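Local coordinates for protein amidase, hydantoinase/carbamoylase family (Burkholderia ambifaria, PDB 5TP4) that probably hydrolyses N-carbamoyl-L-amino acids as a zinc-dependent amidase of the peptidase M20 family, with a site for two zinc ions in each subunit, at residues I89-D94 against Y194-I199; G213-G218 against M379-C384. All coordinates share one frame; numbering follows the deposited sequence.

Interaction 1: residues I89-D94 against Y194-I199. With ZN (zinc ion), chain P.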
loop_
_atom_site.group_PDB
_atom_site.type_symbol
_atom_site.label_atom_id
_atom_site.label_comp_id
_atom_site.label_asym_id
_atom_site.label_seq_id
_atom_site.Cartn_x
_atom_site.Cartn_y
_atom_site.Cartn_z
ATOM N N ILE B 89 -19.271 -33.353 19.876
ATOM C CA ILE B 89 -19.225 -32.956 18.473
ATOM C C ILE B 89 -19.549 -31.477 18.441
ATOM O O ILE B 89 -20.622 -31.081 18.897
ATOM C CB ILE B 89 -20.265 -33.721 17.643
ATOM C CG1 ILE B 89 -20.003 -35.231 17.673
ATOM C CG2 ILE B 89 -20.333 -33.171 16.198
ATOM C CD1 ILE B 89 -21.089 -36.020 16.920
ATOM N N GLY B 90 -18.670 -30.648 17.884
ATOM C CA GLY B 90 -18.913 -29.223 17.951
ATOM C C GLY B 90 -18.558 -28.494 16.674
ATOM O O GLY B 90 -17.879 -29.021 15.792
ATOM N N SER B 91 -19.055 -27.261 16.607
ATOM C CA SER B 91 -18.572 -26.213 15.716
ATOM C C SER B 91 -19.275 -24.934 16.176
ATOM O O SER B 91 -19.390 -24.717 17.392
ATOM C CB SER B 91 -18.823 -26.552 14.244
ATOM O OG SER B 91 -17.932 -25.800 13.420
ATOM N N HIS B 92 -19.779 -24.093 15.263
ATOM C CA HIS B 92 -20.391 -22.839 15.689
ATOM C C HIS B 92 -21.469 -22.383 14.721
ATOM O O HIS B 92 -21.320 -22.533 13.506
ATOM C CB HIS B 92 -19.339 -21.734 15.809
ATOM C CG HIS B 92 -18.708 -21.364 14.509
ATOM N ND1 HIS B 92 -19.131 -20.290 13.751
ATOM C CD2 HIS B 92 -17.690 -21.932 13.816
ATOM C CE1 HIS B 92 -18.402 -20.212 12.654
ATOM N NE2 HIS B 92 -17.523 -21.198 12.664
ATOM N N LEU B 93 -22.525 -21.777 15.269
ATOM C CA LEU B 93 -23.626 -21.270 14.458
ATOM C C LEU B 93 -23.456 -19.804 14.104
ATOM O O LEU B 93 -24.097 -19.342 13.159
ATOM C CB LEU B 93 -24.955 -21.467 15.183
ATOM C CG LEU B 93 -25.380 -22.943 15.287
ATOM C CD1 LEU B 93 -26.567 -23.073 16.243
ATOM C CD2 LEU B 93 -25.721 -23.528 13.905
ATOM N N ASP B 94 -22.591 -19.068 14.805
ATOM C CA ASP B 94 -22.436 -17.659 14.474
ATOM C C ASP B 94 -21.581 -17.479 13.210
ATOM O O ASP B 94 -20.877 -18.391 12.759
ATOM C CB ASP B 94 -21.844 -16.877 15.663
ATOM C CG ASP B 94 -20.366 -17.183 15.924
ATOM O OD1 ASP B 94 -20.029 -18.344 16.268
ATOM O OD2 ASP B 94 -19.543 -16.232 15.826
ATOM N N TYR B 194 -13.159 -34.699 21.428
ATOM C CA TYR B 194 -13.863 -33.632 20.730
ATOM C C TYR B 194 -13.646 -33.840 19.245
ATOM O O TYR B 194 -12.501 -33.947 18.791
ATOM C CB TYR B 194 -13.353 -32.249 21.144
ATOM C CG TYR B 194 -13.963 -31.124 20.353
ATOM C CD1 TYR B 194 -15.203 -30.608 20.714
ATOM C CD2 TYR B 194 -13.304 -30.558 19.260
ATOM C CE1 TYR B 194 -15.770 -29.576 20.004
ATOM C CE2 TYR B 194 -13.894 -29.533 18.523
ATOM C CZ TYR B 194 -15.122 -29.055 18.921
ATOM O OH TYR B 194 -15.723 -28.015 18.229
ATOM N N PHE B 195 -14.740 -33.884 18.490
ATOM C CA PHE B 195 -14.670 -33.994 17.036
ATOM C C PHE B 195 -15.366 -32.804 16.384
ATOM O O PHE B 195 -16.426 -32.361 16.837
ATOM C CB PHE B 195 -15.337 -35.286 16.564
ATOM C CG PHE B 195 -14.610 -36.550 16.944
ATOM C CD1 PHE B 195 -14.888 -37.189 18.141
ATOM C CD2 PHE B 195 -13.680 -37.111 16.076
ATOM C CE1 PHE B 195 -14.240 -38.359 18.486
ATOM C CE2 PHE B 195 -13.019 -38.272 16.395
ATOM C CZ PHE B 195 -13.291 -38.911 17.603
ATOM N N GLU B 196 -14.796 -32.291 15.289
ATOM C CA GLU B 196 -15.420 -31.170 14.591
ATOM C C GLU B 196 -15.339 -31.425 13.101
ATOM O O GLU B 196 -14.239 -31.626 12.579
ATOM C CB GLU B 196 -14.724 -29.846 14.937
ATOM C CG GLU B 196 -15.250 -28.674 14.155
ATOM C CD GLU B 196 -15.038 -27.327 14.839
ATOM O OE1 GLU B 196 -15.421 -26.290 14.246
ATOM O OE2 GLU B 196 -14.499 -27.301 15.970
ATOM N N ALA B 197 -16.492 -31.420 12.426
ATOM C CA ALA B 197 -16.500 -31.453 10.970
ATOM C C ALA B 197 -16.568 -30.032 10.432
ATOM O O ALA B 197 -17.267 -29.174 10.984
ATOM C CB ALA B 197 -17.678 -32.298 10.472
ATOM N N HIS B 198 -15.845 -29.771 9.335
ATOM C CA HIS B 198 -15.804 -28.415 8.794
ATOM C C HIS B 198 -15.450 -28.468 7.316
ATOM O O HIS B 198 -14.750 -29.377 6.865
ATOM C CB HIS B 198 -14.753 -27.578 9.554
ATOM C CG HIS B 198 -15.015 -26.104 9.537
ATOM N ND1 HIS B 198 -14.736 -25.310 8.441
ATOM C CD2 HIS B 198 -15.533 -25.278 10.479
ATOM C CE1 HIS B 198 -15.094 -24.063 8.703
ATOM N NE2 HIS B 198 -15.560 -24.015 9.936
ATOM N N ILE B 199 -15.932 -27.483 6.563
ATOM C CA ILE B 199 -15.415 -27.336 5.204
ATOM C C ILE B 199 -13.944 -26.929 5.277
ATOM O O ILE B 199 -13.495 -26.285 6.228
ATOM C CB ILE B 199 -16.240 -26.330 4.376
ATOM C CG1 ILE B 199 -16.289 -24.930 5.027
ATOM C CG2 ILE B 199 -17.648 -26.869 4.120
ATOM C CD1 ILE B 199 -16.737 -23.837 4.065
HETATM ZN ZN ZN P . -15.852 -21.871 10.974
HETATM O O HOH W 1 -18.764 -31.008 14.037
HETATM O O HOH W 2 -18.352 -26.746 10.889
HETATM O O HOH W 3 -14.524 -22.828 12.784
HETATM O O HOH W 4 -14.384 -20.151 10.832
#
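Ser91 OG donates to Glu196 OE1 over 2.7 Å, meeting the carboxylate from above its plane, and accepts from water 2, which also donates to Ala197 O; Gly104 O lies near as a weak further partner. With OG anti to the backbone N (chi1 -158°), the short serine side chain turns its hydroxyl to the glutamate. Glu196 is long enough to span the gap between the strands: its CG lies beside Gly90 O, and its other oxygen, OE2, accepts from Tyr194 OH at 2.7 Å and has a weak bond from Ala368 N, so both oxygens of the buried carboxylate have partners. Tyr194 OH in turn sits 3.3 Å from Gly90 C. The tyrosine ring comes obliquely over Gly90 through CE1 and CZ; a beta carbon there would clash with Tyr194 OH, so glycine suits the place.

Strands 89-91 and 194-199 run parallel but diverge at 48°. Direct backbone hydrogen bonding between them comes down to Gly90 N to Phe195 O, 3.0 Å and fairly straight; farther along, water 1 links Gly90 O to Ala197 N where the strands have parted.

Beyond the splay two histidines close the gap. His92 NE2 binds zinc at 2.5 Å and His198 NE2 at 2.4 Å, with waters 3 and 4 as further ligands. The rotation of the His198 ring is fixed by ND1, which donates almost straight (173°) to Ile199 O, 2.7 Å away in the ring plane. Metal ligands at the C-terminal ends of neighbouring parallel strands are characteristic of the M20 catalytic domain and its zinc site.

Interaction 2: residues G213-G218 against M379-C384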
loop_
_atom_site.group_PDB
_atom_site.type_symbol
_atom_site.label_atom_id
_atom_site.label_comp_id
_atom_site.label_asym_id
_atom_site.label_seq_id
_atom_site.Cartn_x
_atom_site.Cartn_y
_atom_site.Cartn_z
ATOM N N GLY B 213 -10.802 -34.872 4.272
ATOM C CA GLY B 213 -9.541 -34.387 4.795
ATOM C C GLY B 213 -9.364 -34.904 6.211
ATOM O O GLY B 213 -10.176 -34.606 7.090
ATOM N N ILE B 214 -8.339 -35.721 6.427
ATOM C CA ILE B 214 -7.981 -36.242 7.755
ATOM C C ILE B 214 -7.119 -35.162 8.403
ATOM O O ILE B 214 -5.931 -35.051 8.115
ATOM C CB ILE B 214 -7.241 -37.576 7.656
ATOM C CG1 ILE B 214 -8.103 -38.637 6.978
ATOM C CG2 ILE B 214 -6.842 -38.079 9.067
ATOM C CD1 ILE B 214 -7.281 -39.754 6.338
ATOM N N VAL B 215 -7.708 -34.338 9.273
ATOM C CA VAL B 215 -7.014 -33.118 9.690
ATOM C C VAL B 215 -6.001 -33.463 10.770
ATOM O O VAL B 215 -6.336 -34.115 11.764
ATOM C CB VAL B 215 -8.007 -32.044 10.173
ATOM C CG1 VAL B 215 -7.270 -30.762 10.376
ATOM C CG2 VAL B 215 -9.122 -31.820 9.148
ATOM N N THR B 216 -4.764 -32.993 10.600
ATOM C CA THR B 216 -3.708 -33.402 11.514
ATOM C C THR B 216 -3.480 -32.429 12.665
ATOM O O THR B 216 -2.916 -32.833 13.692
ATOM C CB THR B 216 -2.396 -33.624 10.738
ATOM O OG1 THR B 216 -1.989 -32.423 10.094
ATOM C CG2 THR B 216 -2.615 -34.654 9.666
ATOM N N GLY B 217 -3.922 -31.193 12.537
ATOM C CA GLY B 217 -3.629 -30.170 13.520
ATOM C C GLY B 217 -3.646 -28.812 12.852
ATOM O O GLY B 217 -4.027 -28.678 11.695
ATOM N N GLY B 218 -3.217 -27.813 13.616
ATOM C CA GLY B 218 -3.097 -26.455 13.118
ATOM C C GLY B 218 -1.632 -26.072 13.017
ATOM O O GLY B 218 -0.766 -26.730 13.604
ATOM N N MET B 379 -10.474 -33.632 13.603
ATOM C CA MET B 379 -11.414 -32.951 12.714
ATOM C C MET B 379 -11.615 -33.734 11.425
ATOM O O MET B 379 -10.729 -34.473 10.962
ATOM C CB MET B 379 -10.952 -31.537 12.339
ATOM C CG MET B 379 -11.028 -30.503 13.482
ATOM S SD MET B 379 -10.584 -28.842 12.855
ATOM C CE MET B 379 -12.039 -28.447 11.904
ATOM N N VAL B 380 -12.799 -33.534 10.830
ATOM C CA VAL B 380 -13.118 -34.050 9.501
ATOM C C VAL B 380 -13.278 -32.853 8.589
ATOM O O VAL B 380 -14.210 -32.062 8.780
ATOM C CB VAL B 380 -14.414 -34.882 9.479
ATOM C CG1 VAL B 380 -14.576 -35.547 8.081
ATOM C CG2 VAL B 380 -14.437 -35.954 10.593
ATOM N N PHE B 381 -12.409 -32.728 7.571
ATOM C CA PHE B 381 -12.631 -31.730 6.523
ATOM C C PHE B 381 -13.362 -32.343 5.332
ATOM O O PHE B 381 -13.125 -33.504 4.972
ATOM C CB PHE B 381 -11.323 -31.164 5.963
ATOM C CG PHE B 381 -10.740 -29.991 6.713
ATOM C CD1 PHE B 381 -11.385 -29.385 7.761
ATOM C CD2 PHE B 381 -9.497 -29.525 6.326
ATOM C CE1 PHE B 381 -10.803 -28.295 8.424
ATOM C CE2 PHE B 381 -8.893 -28.445 6.977
ATOM C CZ PHE B 381 -9.546 -27.831 8.019
ATOM N N ILE B 382 -14.212 -31.536 4.698
ATOM C CA ILE B 382 -14.798 -31.848 3.392
ATOM C C ILE B 382 -14.384 -30.764 2.401
ATOM O O ILE B 382 -14.056 -29.629 2.787
ATOM C CB ILE B 382 -16.339 -31.994 3.461
ATOM C CG1 ILE B 382 -17.045 -30.698 3.911
ATOM C CG2 ILE B 382 -16.714 -33.176 4.360
ATOM C CD1 ILE B 382 -18.539 -30.689 3.609
ATOM N N PRO B 383 -14.385 -31.068 1.105
ATOM C CA PRO B 383 -14.011 -30.046 0.120
ATOM C C PRO B 383 -15.055 -28.948 0.024
ATOM O O PRO B 383 -16.221 -29.120 0.382
ATOM C CB PRO B 383 -13.906 -30.821 -1.202
ATOM C CG PRO B 383 -14.595 -32.069 -0.982
ATOM C CD PRO B 383 -14.691 -32.361 0.469
ATOM N N CYS B 384 -14.613 -27.794 -0.471
ATOM C CA CYS B 384 -15.516 -26.683 -0.714
ATOM C C CYS B 384 -15.092 -25.970 -1.982
ATOM O O CYS B 384 -13.924 -26.011 -2.368
ATOM C CB CYS B 384 -15.554 -25.703 0.462
ATOM S SG CYS B 384 -13.929 -25.015 0.951
HETATM O O HOH W 5 -8.598 -35.508 12.258
#
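Val215, Phe381 and Gly213 have the most surface buried where strand 213-218 meets strand 379-382, an antiparallel pairing within the mixed beta-sheet of this M20-family enzyme. Gly213 and Phe381 form a hydrogen-bonded pair. Gly213 N donates to Phe381 O at 2.8 Å, from above the carbonyl plane, while Phe381 N returns a 3.0 Å bond to a lone pair of Gly213 O. Their CA atoms are only 4.4 Å apart, and glycine suits this position because a beta carbon would run into CB of Phe381. Next along, Ile214 faces Val380 as a non-hydrogen-bonded pair, both side chains on the face of the sheet away from the Phe381 ring.

Val215 N reaches Met379 O over a long, weak bond of 3.5 Å, and water 5 bridges the two strands, donating to Val215 O and accepting from Met379 N. Val215, beta-branched and compact, fits between Met379 and Phe381; its CG2 lies 3.7 Å from Met379 CB, whereas the bent end of the methionine turns from Val215 and packs on His198 and His366. Ser362 of the neighbouring strand 357-362 touches both Val215 and Phe381.

The phenylalanine offers a flat apolar surface. Its CG is anti to the carbonyl carbon (chi1 -86°); the two side chains cross at about a right angle, and Val215 CG2 sits over one face of the ring, offset toward the rim. The result is a CH-pi contact, with Val215 CG2 3.6 Å from the centroid of the Phe381 ring and 16° off its normal.

Strands 193-199 and 377-382 are neighbours in one sheet, so interactions 1 and 2 are joined directly, their centres about 11 Å apart. The seam is parallel: His198 N lies 2.9 Å from Val380 O and Glu196 O lies 3.0 Å from Val380 N, both probable hydrogen bonds. Thus Val380 spans the backbone on either side of Ala197, and the strand that carries the zinc ligand His198 has 87-91 on one edge and 377-382 on the other. Met379 packs against Glu196 and His198, its side chain about 8 Å from a zinc ion at the nearest atoms. Interaction 1 supplies the zinc ligands; interaction 2 joins the same sheet to strand 212-229.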